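Local coordinates for protein amidase, hydantoinase/carbamoylase family (Burkholderia vietnamiensis, PDB 5I4M) that probably hydrolyses N-carbamoyl-L-amino acids as a two-zinc amidase of the peptidase M20 family, at residues T78-T81 and M82-F86; G166-P169 and L170-L174; G249-M253 and P254-D258; V270-I273 and G274-A278. One frame throughout, in Å; residues are numbered along the deposited sequence. Where two conformers were deposited one is given.

How the contacts relate
The four contacts follow one another along the chain without overlapping. Contact 1 turns the hairpin of strands 76-79 and 85-89, and contact 2 starts helix 170-175. Their centres lie about 14 Å apart, on the same side of the chain's centre, and they touch where T81 and M82 pack on L170. Contact 3, the loop before helix 259-276, and contact 4, the end of that same helix, belong to the M20 dimerisation region; their centres are about 31 Å apart, with nearest atoms about 15 Å apart. Contact 1 is about 53 Å from contact 3, centre to centre. Across the dimer, M253 of a neighbouring subunit packs on N271 and L275, so contacts 3 and 4 meet between chains.

Contact 1 of 4, residues T78-T81 and M82-F86; sequences TVDT and MGNVF
T78 and F86 face each other as an antiparallel hydrogen-bonded pair and V79 and V85 as a non-hydrogen-bonded one, and between them the chain reverses through a type I turn from D80 to G83 followed by a G1 bulge. G83 N donates to D80 O (2.9 Å), and D80 N donates to N84 O (3.0 Å), while G83 takes up the positive phi (80°) of the bulge position. The D80 side chain folds inward over this turn, its CG set between the backbone N and the carbonyl carbon (chi1 73°). D80 OD1 receives M82 N (2.9 Å), an Asx turn, and N84 N (3.0 Å), the two donors arriving from opposite faces of the carboxylate plane. D80 OD2 uses its syn lone pair for N84 ND2 (2.9 Å), and also sits at the edge of the F86 ring, 3.5 Å from F86 CE1. At the strand end a water joins T78 OG1 to F86 O. N84 OD1 accepts from T147 N, and R202 makes a cation-pi contact with F86. Three N-H groups thus grip one buried carboxylate, which would probably stabilise its negative charge and hold the hairpin turn in shape.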
ATOM      1  N   THR A  78      -0.388  21.294  32.933  1.00 12.29           N
ATOM      2  CA  THR A  78      -1.701  20.675  32.849  1.00 12.44           C
ATOM      3  C   THR A  78      -1.806  19.996  31.488  1.00 14.88           C
ATOM      4  O   THR A  78      -1.086  20.335  30.548  1.00 11.90           O
ATOM      5  CB  THR A  78      -2.838  21.704  33.036  1.00 14.41           C
ATOM      6  OG1 THR A  78      -2.641  22.810  32.145  1.00 16.15           O
ATOM      7  CG2 THR A  78      -2.884  22.225  34.482  1.00 15.63           C
ATOM      8  N   VAL A  79      -2.691  19.009  31.402  1.00 12.01           N
ATOM      9  CA  VAL A  79      -2.911  18.239  30.185  1.00 11.75           C
ATOM     10  C   VAL A  79      -4.413  18.171  29.975  1.00 12.17           C
ATOM     11  O   VAL A  79      -5.144  17.822  30.905  1.00 14.39           O
ATOM     12  CB  VAL A  79      -2.314  16.820  30.283  1.00 12.64           C
ATOM     13  CG1 VAL A  79      -2.536  16.068  28.977  1.00 12.44           C
ATOM     14  CG2 VAL A  79      -0.812  16.871  30.649  1.00 10.74           C
ATOM     15  N   ASP A  80      -4.881  18.524  28.776  1.00 12.41           N
ATOM     16  CA  ASP A  80      -6.324  18.539  28.576  1.00 11.32           C
ATOM     17  C   ASP A  80      -6.800  17.201  27.994  1.00 10.68           C
ATOM     18  O   ASP A  80      -6.031  16.249  27.833  1.00 12.76           O
ATOM     19  CB  ASP A  80      -6.753  19.764  27.745  1.00 10.61           C
ATOM     20  CG  ASP A  80      -6.401  19.680  26.250  1.00 10.32           C
ATOM     21  OD1 ASP A  80      -6.067  18.604  25.716  1.00 13.04           O
ATOM     22  OD2 ASP A  80      -6.489  20.734  25.576  1.00 11.14           O
ATOM     23  N   THR A  81      -8.103  17.119  27.709  1.00 10.99           N
ATOM     24  CA  THR A  81      -8.732  15.881  27.258  1.00 13.89           C
ATOM     25  C   THR A  81      -8.297  15.444  25.863  1.00 13.33           C
ATOM     26  O   THR A  81      -8.560  14.297  25.486  1.00 15.74           O
ATOM     27  CB  THR A  81     -10.254  16.038  27.297  1.00 11.71           C
ATOM     28  OG1 THR A  81     -10.617  17.267  26.665  1.00 13.50           O
ATOM     29  CG2 THR A  81     -10.751  16.069  28.746  1.00 14.62           C
ATOM     30  N   MET A  82      -7.675  16.316  25.078  1.00 10.75           N
ATOM     31  CA  MET A  82      -7.077  15.918  23.809  1.00 11.19           C
ATOM     32  C   MET A  82      -5.581  15.684  23.932  1.00  9.88           C
ATOM     33  O   MET A  82      -4.906  15.529  22.913  1.00  8.92           O
ATOM     34  CB  MET A  82      -7.342  16.967  22.728  1.00  8.73           C
ATOM     35  CG  MET A  82      -8.768  16.912  22.147  1.00 12.62           C
ATOM     36  SD  MET A  82      -9.124  15.366  21.270  1.00 11.35           S
ATOM     37  CE  MET A  82      -7.934  15.440  19.938  1.00  7.93           C
ATOM     38  N   GLY A  83      -5.047  15.675  25.150  1.00 11.02           N
ATOM     39  CA  GLY A  83      -3.625  15.450  25.327  1.00 10.80           C
ATOM     40  C   GLY A  83      -2.743  16.653  25.080  1.00 10.87           C
ATOM     41  O   GLY A  83      -1.513  16.513  25.114  1.00 11.87           O
ATOM     42  N   ASN A  84      -3.320  17.825  24.826  1.00 10.29           N
ATOM     43  CA  ASN A  84      -2.516  19.029  24.703  1.00  7.93           C
ATOM     44  C   ASN A  84      -1.865  19.334  26.047  1.00  9.51           C
ATOM     45  O   ASN A  84      -2.490  19.197  27.105  1.00  9.50           O
ATOM     46  CB  ASN A  84      -3.366  20.226  24.260  1.00  8.00           C
ATOM     47  CG  ASN A  84      -4.117  19.980  22.962  1.00  7.68           C
ATOM     48  OD1 ASN A  84      -3.555  19.490  21.987  1.00  8.92           O
ATOM     49  ND2 ASN A  84      -5.405  20.352  22.938  1.00  9.45           N
ATOM     50  N   VAL A  85      -0.600  19.748  26.005  1.00  8.18           N
ATOM     51  CA  VAL A  85       0.202  19.952  27.214  1.00  8.65           C
ATOM     52  C   VAL A  85       0.453  21.445  27.370  1.00  9.97           C
ATOM     53  O   VAL A  85       1.019  22.077  26.472  1.00 12.78           O
ATOM     54  CB  VAL A  85       1.535  19.194  27.142  1.00 10.55           C
ATOM     55  CG1 VAL A  85       2.320  19.390  28.437  1.00  9.04           C
ATOM     56  CG2 VAL A  85       1.310  17.724  26.824  1.00  9.75           C
ATOM     57  N   PHE A  86       0.080  21.999  28.528  1.00 10.52           N
ATOM     58  CA  PHE A  86       0.207  23.427  28.801  1.00  9.87           C
ATOM     59  C   PHE A  86       1.236  23.633  29.905  1.00 10.61           C
ATOM     60  O   PHE A  86       1.021  23.225  31.050  1.00 15.16           O
ATOM     61  CB  PHE A  86      -1.149  24.018  29.173  1.00 12.61           C
ATOM     62  CG  PHE A  86      -2.182  23.834  28.093  1.00 13.83           C
ATOM     63  CD1 PHE A  86      -2.941  22.672  28.024  1.00  9.93           C
ATOM     64  CD2 PHE A  86      -2.363  24.809  27.126  1.00  9.93           C
ATOM     65  CE1 PHE A  86      -3.883  22.498  27.011  1.00 14.91           C
ATOM     66  CE2 PHE A  86      -3.295  24.639  26.107  1.00 12.26           C
ATOM     67  CZ  PHE A  86      -4.055  23.490  26.051  1.00 12.59           C
TER
HETATM   68  O   HOH W   1      -0.866  24.666  32.837  1.00 14.80           O

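Contact 2 of 4, residues G166-P169 and L170-L174; sequences GVFP and LEYGL
The first torsions of F168 and Y172 turn the two rings toward each other: CG of F168 stands beside its backbone N (chi1 -53°), while CG of Y172 swings opposite its own (chi1 169°), back toward the incoming loop. The motif is a helix N-terminus, with P169 at the N-cap position of helix 170-175 and the preceding helix 159-164 closed by a Schellman motif at G166. The two rings form an offset stack, their centroids 4.8 Å apart and their planes inclined by 30°. Contact is made by one side of the tyrosine ring: Y172 CD2 lies 3.6 Å from F168 CB, and Y172 CE2 comes 3.7 Å from F168 CD1, over the rim of the phenylalanine ring. The opposite face of that ring is covered by CG1 of its chain neighbour V167, so F168 is clasped between an aliphatic branch and an aromatic one. V163 of helix 159-164 also packs on F168, and V159 on Y172, so the pair helps to join the two successive helices.

P169 links the loop to the helix in two ways. Its ring runs past the tyrosine, with P169 CD 3.9 Å from Y172 CB, and P169 O accepts from both Y172 N and G173 N, three and four residues on. Y172 N donates to P169 O from well above the carbonyl plane (2.9 Å), whereas G173 N lies in that plane and makes a longer bond to P169 O (3.3 Å). On the outer side the E171 side chain curls back, its OE2 resting 3.6 Å from P169 CB.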
ATOM      1  N   GLY A 166     -12.860  25.280  19.355  1.00 11.24           N
ATOM      2  CA  GLY A 166     -14.300  25.197  19.192  1.00 11.61           C
ATOM      3  C   GLY A 166     -14.744  24.823  17.798  1.00 11.46           C
ATOM      4  O   GLY A 166     -15.941  24.916  17.492  1.00 12.13           O
ATOM      5  N   VAL A 167     -13.813  24.407  16.943  1.00 10.69           N
ATOM      6  CA  VAL A 167     -14.150  24.029  15.574  1.00 10.61           C
ATOM      7  C   VAL A 167     -14.739  22.625  15.527  1.00 10.60           C
ATOM      8  O   VAL A 167     -15.682  22.364  14.774  1.00 14.09           O
ATOM      9  CB  VAL A 167     -12.900  24.152  14.686  1.00 13.05           C
ATOM     10  CG1 VAL A 167     -13.165  23.582  13.298  1.00 10.89           C
ATOM     11  CG2 VAL A 167     -12.482  25.618  14.599  1.00 15.86           C
ATOM     12  N   PHE A 168     -14.197  21.708  16.323  1.00 10.23           N
ATOM     13  CA  PHE A 168     -14.598  20.311  16.405  1.00 13.18           C
ATOM     14  C   PHE A 168     -15.025  19.964  17.826  1.00 11.59           C
ATOM     15  O   PHE A 168     -14.402  20.436  18.781  1.00 14.21           O
ATOM     16  CB  PHE A 168     -13.441  19.369  16.029  1.00  9.52           C
ATOM     17  CG  PHE A 168     -12.801  19.662  14.713  1.00 12.27           C
ATOM     18  CD1 PHE A 168     -13.542  19.630  13.547  1.00 11.82           C
ATOM     19  CD2 PHE A 168     -11.436  19.901  14.635  1.00 12.18           C
ATOM     20  CE1 PHE A 168     -12.942  19.875  12.327  1.00 14.78           C
ATOM     21  CE2 PHE A 168     -10.831  20.145  13.419  1.00 11.14           C
ATOM     22  CZ  PHE A 168     -11.584  20.134  12.264  1.00 13.59           C
ATOM     23  N   PRO A 169     -16.032  19.114  18.005  1.00 13.28           N
ATOM     24  CA  PRO A 169     -16.346  18.643  19.360  1.00 11.70           C
ATOM     25  C   PRO A 169     -15.306  17.643  19.835  1.00 11.18           C
ATOM     26  O   PRO A 169     -14.683  16.934  19.044  1.00 10.65           O
ATOM     27  CB  PRO A 169     -17.723  17.991  19.212  1.00 13.55           C
ATOM     28  CG  PRO A 169     -17.849  17.653  17.778  1.00 17.14           C
ATOM     29  CD  PRO A 169     -16.956  18.579  16.991  1.00 12.16           C
ATOM     30  N   LEU A 170     -15.125  17.592  21.156  1.00 11.47           N
ATOM     31  CA  LEU A 170     -14.161  16.659  21.732  1.00 11.90           C
ATOM     32  C   LEU A 170     -14.371  15.239  21.219  1.00 11.70           C
ATOM     33  O   LEU A 170     -13.405  14.542  20.879  1.00 12.87           O
ATOM     34  CB  LEU A 170     -14.260  16.687  23.258  1.00 11.76           C
ATOM     35  CG  LEU A 170     -13.362  15.694  24.004  1.00 11.63           C
ATOM     36  CD1 LEU A 170     -11.876  15.968  23.743  1.00 10.75           C
ATOM     37  CD2 LEU A 170     -13.695  15.747  25.485  1.00 13.17           C
ATOM     38  N   GLU A 171     -15.626  14.790  21.153  1.00 11.87           N
ATOM     39  CA  GLU A 171     -15.873  13.402  20.782  1.00 13.49           C
ATOM     40  C   GLU A 171     -15.389  13.108  19.362  1.00 13.10           C
ATOM     41  O   GLU A 171     -15.039  11.964  19.049  1.00 11.85           O
ATOM     42  CB  GLU A 171     -17.362  13.074  20.947  1.00 16.42           C
ATOM     43  CG  GLU A 171     -18.313  14.126  20.401  1.00 19.25           C
ATOM     44  CD  GLU A 171     -18.765  15.162  21.448  1.00 16.72           C
ATOM     45  OE1 GLU A 171     -19.994  15.333  21.622  1.00 15.99           O
ATOM     46  OE2 GLU A 171     -17.904  15.811  22.073  1.00 14.99           O
ATOM     47  N   TYR A 172     -15.337  14.126  18.502  1.00 11.35           N
ATOM     48  CA  TYR A 172     -14.763  13.951  17.168  1.00 12.34           C
ATOM     49  C   TYR A 172     -13.257  13.764  17.244  1.00  9.74           C
ATOM     50  O   TYR A 172     -12.692  12.866  16.602  1.00 10.11           O
ATOM     51  CB  TYR A 172     -15.106  15.160  16.295  1.00 11.40           C
ATOM     52  CG  TYR A 172     -14.361  15.224  14.979  1.00  9.87           C
ATOM     53  CD1 TYR A 172     -14.846  14.571  13.849  1.00 10.11           C
ATOM     54  CD2 TYR A 172     -13.179  15.947  14.861  1.00  9.23           C
ATOM     55  CE1 TYR A 172     -14.173  14.646  12.630  1.00 12.02           C
ATOM     56  CE2 TYR A 172     -12.506  16.029  13.656  1.00 13.23           C
ATOM     57  CZ  TYR A 172     -13.001  15.373  12.547  1.00 13.59           C
ATOM     58  OH  TYR A 172     -12.330  15.464  11.350  1.00 13.51           O
ATOM     59  N   GLY A 173     -12.582  14.613  18.021  1.00  9.46           N
ATOM     60  CA  GLY A 173     -11.140  14.484  18.146  1.00  8.85           C
ATOM     61  C   GLY A 173     -10.718  13.140  18.708  1.00  8.97           C
ATOM     62  O   GLY A 173      -9.738  12.549  18.250  1.00 10.21           O
ATOM     63  N   LEU A 174     -11.465  12.627  19.688  1.00 12.19           N
ATOM     64  CA  LEU A 174     -11.084  11.375  20.342  1.00 12.62           C
ATOM     65  C   LEU A 174     -11.350  10.149  19.477  1.00 13.41           C
ATOM     66  O   LEU A 174     -10.726   9.105  19.701  1.00 13.72           O
ATOM     67  CB  LEU A 174     -11.823  11.222  21.671  1.00 14.11           C
ATOM     68  CG  LEU A 174     -11.449  12.249  22.739  1.00 11.01           C
ATOM     69  CD1 LEU A 174     -12.396  12.142  23.919  1.00 11.69           C
ATOM     70  CD2 LEU A 174      -9.986  12.086  23.191  1.00 12.12           C
TER

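Contact 3 of 4, residues G249-M253 and P254-D258; sequences GPTPM and PRRRD
R256 reaches back along its own loop to T251, its guanidinium forming the tight part of this turn. R256 NE and NH2 both grip T251 O side-on (2.9 Å from NE and 3.0 Å from NH2), the oxygen lying in the guanidinium plane. M253 SD sits over the centre of one guanidinium face, 3.4 Å from R256 CZ, placed there by the first two torsions of the methionine. The backbone tightens the turn further: M253 O accepts R256 N and P252 O accepts R255 N, each at 3.2 Å, in a short 3-10 segment. T251 OG1 is hydrogen-bonded to H247 O, and R256 NH2 also bonds A248 O, just before G249. The solvent side is looser: the exposed R255 lays its guanidinium face against the P252 ring, R255 NE to P252 CG at 3.8 Å, a purely van der Waals contact of the two side chains, and packs on P216 of the neighbouring subunit. R256 NH1 reaches T284 OG1 of that subunit, whose G281 packs on M253. One arginine therefore ties the loop beside H247, a residue of a 3-phosphoglycerate site whose ligand is not bound to this chain, to the dimer interface; its positive charge is probably eased by the carbonyl groups round its edge.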
ATOM      1  N   GLY A 249      -4.957 -12.308 -16.139  1.00 11.01           N
ATOM      2  CA  GLY A 249      -4.828 -12.911 -17.443  1.00 10.21           C
ATOM      3  C   GLY A 249      -6.128 -12.920 -18.221  1.00 10.68           C
ATOM      4  O   GLY A 249      -6.499 -11.939 -18.874  1.00 11.35           O
ATOM      5  N   PRO A 250      -6.857 -14.041 -18.147  1.00 10.51           N
ATOM      6  CA  PRO A 250      -7.982 -14.261 -19.073  1.00 10.39           C
ATOM      7  C   PRO A 250      -9.255 -13.477 -18.772  1.00 13.39           C
ATOM      8  O   PRO A 250     -10.337 -13.896 -19.203  1.00 12.52           O
ATOM      9  CB  PRO A 250      -8.234 -15.774 -18.964  1.00 10.58           C
ATOM     10  CG  PRO A 250      -7.651 -16.154 -17.614  1.00 10.20           C
ATOM     11  CD  PRO A 250      -6.493 -15.251 -17.390  1.00  9.99           C
ATOM     12  N   THR A 251      -9.171 -12.359 -18.045  1.00 10.59           N
ATOM     13  CA  THR A 251     -10.298 -11.438 -17.959  1.00  9.80           C
ATOM     14  C   THR A 251     -10.174 -10.494 -19.144  1.00 13.46           C
ATOM     15  O   THR A 251      -9.213  -9.715 -19.191  1.00 12.91           O
ATOM     16  CB  THR A 251     -10.274 -10.642 -16.647  1.00  9.30           C
ATOM     17  OG1 THR A 251     -10.172 -11.527 -15.523  1.00 11.99           O
ATOM     18  CG2 THR A 251     -11.534  -9.800 -16.503  1.00 16.60           C
ATOM     19  N   PRO A 252     -11.093 -10.509 -20.112  1.00 11.39           N
ATOM     20  CA  PRO A 252     -10.912  -9.644 -21.287  1.00 11.85           C
ATOM     21  C   PRO A 252     -10.803  -8.186 -20.880  1.00 10.70           C
ATOM     22  O   PRO A 252     -11.559  -7.704 -20.030  1.00 10.64           O
ATOM     23  CB  PRO A 252     -12.169  -9.908 -22.126  1.00 11.45           C
ATOM     24  CG  PRO A 252     -12.629 -11.293 -21.663  1.00 17.56           C
ATOM     25  CD  PRO A 252     -12.336 -11.300 -20.194  1.00 10.78           C
ATOM     26  N   MET A 253      -9.833  -7.490 -21.477  1.00 11.31           N
ATOM     27  CA  MET A 253      -9.556  -6.103 -21.100  1.00 10.63           C
ATOM     28  C   MET A 253     -10.786  -5.201 -21.078  1.00 12.31           C
ATOM     29  O   MET A 253     -10.947  -4.452 -20.104  1.00 10.30           O
ATOM     30  CB  MET A 253      -8.484  -5.506 -22.027  1.00 10.97           C
ATOM     31  CG  MET A 253      -7.110  -6.160 -21.891  1.00 15.45           C
ATOM     32  SD  MET A 253      -6.323  -5.735 -20.335  1.00 16.52           S
ATOM     33  CE  MET A 253      -6.095  -3.961 -20.503  1.00 12.75           C
ATOM     34  N   PRO A 254     -11.688  -5.222 -22.068  1.00 14.10           N
ATOM     35  CA  PRO A 254     -12.772  -4.223 -22.075  1.00 13.45           C
ATOM     36  C   PRO A 254     -13.766  -4.360 -20.934  1.00 18.12           C
ATOM     37  O   PRO A 254     -14.393  -3.358 -20.568  1.00 20.22           O
ATOM     38  CB  PRO A 254     -13.454  -4.448 -23.434  1.00 16.46           C
ATOM     39  CG  PRO A 254     -12.398  -5.106 -24.276  1.00 14.78           C
ATOM     40  CD  PRO A 254     -11.688  -6.014 -23.309  1.00 12.05           C
ATOM     41  N   ARG A 255     -13.926  -5.536 -20.339  1.00 15.47           N
ATOM     42  CA  ARG A 255     -14.922  -5.681 -19.288  1.00 13.68           C
ATOM     43  C   ARG A 255     -14.351  -5.494 -17.892  1.00 17.42           C
ATOM     44  O   ARG A 255     -15.108  -5.570 -16.917  1.00 16.85           O
ATOM     45  CB  ARG A 255     -15.607  -7.044 -19.386  1.00 14.89           C
ATOM     46  CG  ARG A 255     -14.755  -8.194 -18.905  1.00 15.56           C
ATOM     47  CD  ARG A 255     -15.572  -9.467 -18.913  1.00 27.22           C
ATOM     48  NE  ARG A 255     -15.923  -9.887 -20.268  1.00 27.68           N
ATOM     49  CZ  ARG A 255     -16.625 -10.984 -20.545  1.00 30.78           C
ATOM     50  NH1 ARG A 255     -17.057 -11.759 -19.556  1.00 26.33           N
ATOM     51  NH2 ARG A 255     -16.891 -11.308 -21.806  1.00 30.83           N
ATOM     52  N   ARG A 256     -13.055  -5.229 -17.764  1.00  9.68           N
ATOM     53  CA  ARG A 256     -12.468  -5.084 -16.441  1.00  9.14           C
ATOM     54  C   ARG A 256     -12.960  -3.826 -15.746  1.00 15.50           C
ATOM     55  O   ARG A 256     -13.197  -2.788 -16.367  1.00 12.07           O
ATOM     56  CB  ARG A 256     -10.949  -5.029 -16.538  1.00  9.79           C
ATOM     57  CG  ARG A 256     -10.374  -6.211 -17.258  1.00  9.19           C
ATOM     58  CD  ARG A 256      -8.882  -6.069 -17.365  1.00  9.10           C
ATOM     59  NE  ARG A 256      -8.288  -7.312 -17.842  1.00  9.30           N
ATOM     60  CZ  ARG A 256      -7.037  -7.663 -17.590  1.00 12.17           C
ATOM     61  NH1 ARG A 256      -6.267  -6.864 -16.856  1.00  9.31           N
ATOM     62  NH2 ARG A 256      -6.570  -8.807 -18.057  1.00 10.15           N
ATOM     63  N   ARG A 257     -13.092  -3.923 -14.430  1.00  9.40           N
ATOM     64  CA  ARG A 257     -13.405  -2.776 -13.583  0.57 10.10           C
ATOM     65  C   ARG A 257     -12.257  -2.657 -12.593  1.00 10.28           C
ATOM     66  O   ARG A 257     -12.332  -3.128 -11.456  1.00  9.93           O
ATOM     67  CB  ARG A 257     -14.771  -2.937 -12.923  0.57 12.64           C
ATOM     68  CG  ARG A 257     -15.879  -3.074 -13.970  0.57 14.56           C
ATOM     69  CD  ARG A 257     -17.258  -2.778 -13.412  0.57 20.52           C
ATOM     70  NE  ARG A 257     -17.711  -3.758 -12.432  0.57 24.87           N
ATOM     71  CZ  ARG A 257     -18.046  -3.464 -11.176  0.57 28.29           C
ATOM     72  NH1 ARG A 257     -18.460  -4.421 -10.357  0.57 31.09           N
ATOM     73  NH2 ARG A 257     -17.977  -2.215 -10.733  0.57 22.73           N
ATOM     74  N   ASP A 258     -11.171  -2.038 -13.066  1.00 11.51           N
ATOM     75  CA  ASP A 258      -9.894  -1.946 -12.364  1.00  8.17           C
ATOM     76  C   ASP A 258      -9.881  -0.699 -11.484  1.00  8.51           C
ATOM     77  O   ASP A 258      -9.831   0.428 -11.993  1.00  8.64           O
ATOM     78  CB  ASP A 258      -8.764  -1.916 -13.395  1.00  8.40           C
ATOM     79  CG  ASP A 258      -7.390  -2.061 -12.775  1.00 11.95           C
ATOM     80  OD1 ASP A 258      -7.176  -1.482 -11.687  1.00 12.33           O
ATOM     81  OD2 ASP A 258      -6.524  -2.757 -13.383  1.00 10.97           O
TER

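Contact 4 of 4, residues V270-I273 and G274-A278; sequences VNRI and GLDHA
H277 turns back on I273, four residues earlier, and its imidazole can be followed outward from the backbone. H277 CB lies 3.9 Å from I273 O, and chi1 of -59° sets CG beside the backbone N, 3.7 Å from the same oxygen. H277 ND1 then donates to I273 O over 2.7 Å in a nearly straight bond (169°), the oxygen lying at the ring edge and close to its plane. H277 CE1 passes 4.0 Å from I273 CG2, the two side chains running side by side. At the tip, NE2 is hydrogen-bonded to K318 NZ of helix 313-334, so the ring is held at both nitrogens and its rotation is fixed.

On the exposed flank R272 crosses D276 at about a right angle. The two form a salt bridge whose hydrogen bond, R272 NE to D276 OD1 (3.3 Å), is weak, while R272 NH1 approaches L275 CB (3.4 Å) and L275 CD1 lies over one face of the guanidinium. N271 and L275 also pack on M253 of the neighbouring subunit, and on the inner flank I273 meets M319 and A322. With D276 N donating to R272 O, the H277 ring adds an N-H donor to I273 O in the last turn: a side-chain-to-backbone hydrogen bond at the C-terminal end of helix 259-276 in the M20 dimerisation region.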
ATOM      1  N   VAL A 270      -5.531  14.971 -10.111  1.00  7.64           N
ATOM      2  CA  VAL A 270      -5.209  15.819  -8.964  1.00  7.36           C
ATOM      3  C   VAL A 270      -4.024  16.716  -9.284  1.00 12.90           C
ATOM      4  O   VAL A 270      -4.037  17.921  -9.000  1.00 11.71           O
ATOM      5  CB  VAL A 270      -4.946  14.951  -7.723  1.00  8.00           C
ATOM      6  CG1 VAL A 270      -4.184  15.730  -6.640  1.00  6.65           C
ATOM      7  CG2 VAL A 270      -6.257  14.413  -7.188  1.00  8.09           C
ATOM      8  N   ASN A 271      -2.979  16.141  -9.886  1.00 11.93           N
ATOM      9  CA  ASN A 271      -1.830  16.943 -10.292  1.00  9.13           C
ATOM     10  C   ASN A 271      -2.245  18.001 -11.302  1.00  8.42           C
ATOM     11  O   ASN A 271      -1.872  19.175 -11.184  1.00 12.59           O
ATOM     12  CB  ASN A 271      -0.743  16.036 -10.864  1.00  9.95           C
ATOM     13  CG  ASN A 271       0.506  16.801 -11.273  1.00 12.36           C
ATOM     14  OD1 ASN A 271       1.337  17.167 -10.432  1.00 15.89           O
ATOM     15  ND2 ASN A 271       0.653  17.032 -12.564  1.00  8.84           N
ATOM     16  N   ARG A 272      -3.056  17.609 -12.288  1.00  8.73           N
ATOM     17  CA  ARG A 272      -3.512  18.574 -13.281  1.00 12.88           C
ATOM     18  C   ARG A 272      -4.260  19.726 -12.621  1.00 16.43           C
ATOM     19  O   ARG A 272      -4.058  20.898 -12.968  1.00 16.38           O
ATOM     20  CB  ARG A 272      -4.400  17.866 -14.304  1.00 13.88           C
ATOM     21  CG  ARG A 272      -4.798  18.708 -15.482  1.00 23.29           C
ATOM     22  CD  ARG A 272      -3.630  18.856 -16.418  1.00 35.64           C
ATOM     23  NE  ARG A 272      -2.949  20.136 -16.269  1.00 39.37           N
ATOM     24  CZ  ARG A 272      -1.676  20.338 -16.594  1.00 46.59           C
ATOM     25  NH1 ARG A 272      -1.134  21.538 -16.437  1.00 49.75           N
ATOM     26  NH2 ARG A 272      -0.940  19.333 -17.058  1.00 47.18           N
ATOM     27  N   ILE A 273      -5.128  19.413 -11.658  1.00 10.28           N
ATOM     28  CA  ILE A 273      -5.880  20.460 -10.967  1.00  8.97           C
ATOM     29  C   ILE A 273      -4.933  21.390 -10.219  1.00 10.76           C
ATOM     30  O   ILE A 273      -5.099  22.616 -10.237  1.00 11.17           O
ATOM     31  CB  ILE A 273      -6.932  19.825 -10.042  1.00 10.72           C
ATOM     32  CG1 ILE A 273      -8.035  19.208 -10.903  1.00 11.83           C
ATOM     33  CG2 ILE A 273      -7.480  20.856  -9.042  1.00  9.97           C
ATOM     34  CD1 ILE A 273      -9.076  18.411 -10.132  1.00 11.88           C
ATOM     35  N   GLY A 274      -3.912  20.832  -9.568  1.00  9.07           N
ATOM     36  CA  GLY A 274      -2.898  21.682  -8.957  1.00  9.79           C
ATOM     37  C   GLY A 274      -2.265  22.627  -9.964  1.00 12.12           C
ATOM     38  O   GLY A 274      -2.191  23.841  -9.749  1.00 11.24           O
ATOM     39  N   LEU A 275      -1.832  22.086 -11.102  1.00 14.12           N
ATOM     40  CA  LEU A 275      -1.158  22.919 -12.087  1.00 15.42           C
ATOM     41  C   LEU A 275      -2.119  23.895 -12.761  1.00 16.94           C
ATOM     42  O   LEU A 275      -1.697  24.967 -13.212  1.00 15.55           O
ATOM     43  CB  LEU A 275      -0.469  22.032 -13.121  1.00 12.40           C
ATOM     44  CG  LEU A 275       0.642  21.138 -12.584  1.00 16.69           C
ATOM     45  CD1 LEU A 275       1.132  20.197 -13.684  1.00 20.94           C
ATOM     46  CD2 LEU A 275       1.788  21.999 -12.066  1.00 20.18           C
ATOM     47  N   ASP A 276      -3.408  23.555 -12.835  1.00 13.96           N
ATOM     48  CA  ASP A 276      -4.362  24.452 -13.479  1.00 14.44           C
ATOM     49  C   ASP A 276      -4.668  25.681 -12.636  1.00 15.69           C
ATOM     50  O   ASP A 276      -5.341  26.597 -13.122  1.00 15.36           O
ATOM     51  CB  ASP A 276      -5.667  23.717 -13.791  1.00 15.42           C
ATOM     52  CG  ASP A 276      -5.576  22.849 -15.041  1.00 22.76           C
ATOM     53  OD1 ASP A 276      -4.597  22.976 -15.807  1.00 24.61           O
ATOM     54  OD2 ASP A 276      -6.502  22.043 -15.265  1.00 29.64           O
ATOM     55  N   HIS A 277      -4.215  25.718 -11.391  1.00 12.07           N
ATOM     56  CA  HIS A 277      -4.458  26.846 -10.501  1.00 12.21           C
ATOM     57  C   HIS A 277      -3.133  27.396 -10.003  1.00 13.88           C
ATOM     58  O   HIS A 277      -2.971  27.761  -8.839  1.00 15.81           O
ATOM     59  CB  HIS A 277      -5.401  26.427  -9.374  1.00 13.44           C
ATOM     60  CG  HIS A 277      -6.712  25.926  -9.890  1.00 15.21           C
ATOM     61  ND1 HIS A 277      -6.927  24.605 -10.219  1.00 14.39           N
ATOM     62  CD2 HIS A 277      -7.843  26.589 -10.237  1.00 16.69           C
ATOM     63  CE1 HIS A 277      -8.150  24.464 -10.699  1.00 13.48           C
ATOM     64  NE2 HIS A 277      -8.726  25.654 -10.725  1.00 15.95           N
ATOM     65  N   ALA A 278      -2.168  27.448 -10.915  1.00 16.85           N
ATOM     66  CA  ALA A 278      -0.877  28.052 -10.638  1.00 16.29           C
ATOM     67  C   ALA A 278      -1.027  29.574 -10.541  1.00 12.23           C
ATOM     68  O   ALA A 278      -1.947  30.155 -11.122  1.00 13.36           O
ATOM     69  CB  ALA A 278       0.118  27.680 -11.738  1.00 16.56           C
TER